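PDB 3I8B: xylulose kinase, which probably catalyses the ATP-dependent phosphorylation of D-xylulose to D-xylulose 5-phosphate, as a member of the FGGY family of carbohydrate kinases. Local coordinates for residues G72-M77 / G273-A278. Numbering follows the deposited sequence.
Sequences GQQHGM and GDNAMA
Gly273, ending strand 267-273 and N-capping the helix that follows, forms a parallel bridge with Gly72 at the end of the neighbouring strand 65-72, and its CA lies 3.4 Å from Gly72 O in a CA-H...O contact. Gln74 CG packs against Gly273 CA at 3.9 Å. One residue on, Asp274 opens the helix: its N gives a weak, bent hydrogen bond (2.8 Å) to Gly72 O, joining the first turn to the adjacent strand end. A chi1 of 52° puts CG of Asp274 between the backbone N and the carbonyl carbon and brings the carboxylate against Gly72 O and Gln73 CA. OD1 of Asp274 lies 3.5 Å from Gln74 CG and accepts a weak bond from the N of Asn275, whereas OD2 of Asp274 nears CA of Gln73 and accepts a hydrogen bond from a water that itself accepts from Gln74 N. The carboxylate and the Gln74 amide stand nearly perpendicular, 82° apart. At Asn275, OD1 takes a weak hydrogen bond from NE2 of Gln74 (3.1 Å), the two side chains crossing at about a right angle. Asp274, the probable proton acceptor, lies close to Gln74, which probably binds the substrate, and to Asp11, probably important for activity, consistent with the sugar site of an FGGY kinase with its actin-like ATPase fold.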
loop_
_atom_site.group_PDB
_atom_site.type_symbol
_atom_site.label_atom_id
_atom_site.label_comp_id
_atom_site.label_asym_id
_atom_site.label_seq_id
_atom_site.Cartn_x
_atom_site.Cartn_y
_atom_site.Cartn_z
ATOM N N GLY A 72 7.510 -5.246 0.651
ATOM C CA GLY A 72 8.075 -4.060 1.259
ATOM C C GLY A 72 7.104 -2.910 1.463
ATOM O O GLY A 72 6.107 -2.771 0.735
ATOM N N GLN A 73 7.399 -2.074 2.453
ATOM C CA GLN A 73 6.675 -0.808 2.585
ATOM C C GLN A 73 6.764 -0.079 1.234
ATOM O O GLN A 73 7.827 -0.041 0.622
ATOM C CB GLN A 73 7.269 0.047 3.713
ATOM C CG GLN A 73 8.792 0.135 3.705
ATOM C CD GLN A 73 9.321 1.126 4.732
ATOM O OE1 GLN A 73 8.755 2.205 4.913
ATOM N NE2 GLN A 73 10.408 0.763 5.412
ATOM N N GLN A 74 5.648 0.482 0.765
ATOM C CA GLN A 74 5.603 1.092 -0.564
ATOM C C GLN A 74 6.347 2.427 -0.641
ATOM O O GLN A 74 6.641 3.032 0.388
ATOM C CB GLN A 74 4.155 1.256 -1.041
ATOM C CG GLN A 74 3.371 -0.064 -1.169
ATOM C CD GLN A 74 2.180 0.029 -2.124
ATOM O OE1 GLN A 74 2.316 0.413 -3.302
ATOM N NE2 GLN A 74 1.007 -0.339 -1.628
ATOM N N HIS A 75 6.682 2.847 -1.865
ATOM C CA HIS A 75 7.066 4.238 -2.174
ATOM C C HIS A 75 8.471 4.676 -1.737
ATOM O O HIS A 75 9.095 5.501 -2.401
ATOM C CB HIS A 75 6.014 5.223 -1.612
ATOM C CG HIS A 75 4.598 4.825 -1.904
ATOM N ND1 HIS A 75 3.676 4.551 -0.914
ATOM C CD2 HIS A 75 3.947 4.644 -3.078
ATOM C CE1 HIS A 75 2.516 4.233 -1.463
ATOM N NE2 HIS A 75 2.659 4.269 -2.776
ATOM N N GLY A 76 8.966 4.133 -0.626
ATOM C CA GLY A 76 10.234 4.582 -0.081
ATOM C C GLY A 76 11.303 4.791 -1.140
ATOM O O GLY A 76 11.640 3.872 -1.912
HETATM N N MSE A 77 11.872 5.993 -1.168
HETATM C CA MSE A 77 12.881 6.336 -2.169
HETATM C C MSE A 77 14.292 5.933 -1.732
HETATM O O MSE A 77 14.840 6.520 -0.795
HETATM C CB MSE A 77 12.866 7.849 -2.459
HETATM C CG MSE A 77 13.977 8.300 -3.402
HETATM SE SE MSE A 77 14.560 10.190 -3.177
HETATM C CE MSE A 77 15.460 10.029 -1.421
ATOM N N GLY A 273 4.887 -4.592 -3.216
ATOM C CA GLY A 273 4.489 -3.642 -2.176
ATOM C C GLY A 273 3.596 -4.307 -1.135
ATOM O O GLY A 273 2.913 -5.304 -1.436
ATOM N N ASP A 274 3.596 -3.775 0.086
ATOM C CA ASP A 274 2.927 -4.467 1.185
ATOM C C ASP A 274 1.432 -4.703 0.967
ATOM O O ASP A 274 0.952 -5.812 1.171
ATOM C CB ASP A 274 3.218 -3.833 2.558
ATOM C CG ASP A 274 2.962 -2.331 2.603
ATOM O OD1 ASP A 274 2.282 -1.773 1.712
ATOM O OD2 ASP A 274 3.462 -1.707 3.555
ATOM N N ASN A 275 0.688 -3.675 0.565
ATOM C CA ASN A 275 -0.742 -3.865 0.325
ATOM C C ASN A 275 -1.068 -5.029 -0.619
ATOM O O ASN A 275 -1.923 -5.863 -0.305
ATOM C CB ASN A 275 -1.380 -2.576 -0.171
ATOM C CG ASN A 275 -1.459 -1.522 0.912
ATOM O OD1 ASN A 275 -0.926 -0.417 0.767
ATOM N ND2 ASN A 275 -2.093 -1.873 2.027
ATOM N N ALA A 276 -0.406 -5.076 -1.775
ATOM C CA ALA A 276 -0.607 -6.160 -2.735
ATOM C C ALA A 276 -0.088 -7.520 -2.248
ATOM O O ALA A 276 -0.632 -8.578 -2.597
ATOM C CB ALA A 276 0.036 -5.818 -4.077
HETATM N N MSE A 277 0.988 -7.503 -1.478
HETATM C CA MSE A 277 1.532 -8.760 -1.002
HETATM C C MSE A 277 0.545 -9.351 0.012
HETATM O O MSE A 277 0.223 -10.537 -0.061
HETATM C CB MSE A 277 2.939 -8.576 -0.411
HETATM C CG MSE A 277 4.009 -8.232 -1.453
HETATM SE SE MSE A 277 5.021 -9.805 -2.187
HETATM C CE MSE A 277 3.588 -10.578 -3.293
ATOM N N ALA A 278 0.033 -8.510 0.918
ATOM C CA ALA A 278 -0.938 -8.973 1.912
ATOM C C ALA A 278 -2.141 -9.573 1.205
ATOM O O ALA A 278 -2.668 -10.594 1.632
ATOM C CB ALA A 278 -1.385 -7.827 2.829
HETATM O O HOH W 1 3.675 1.186 2.983
#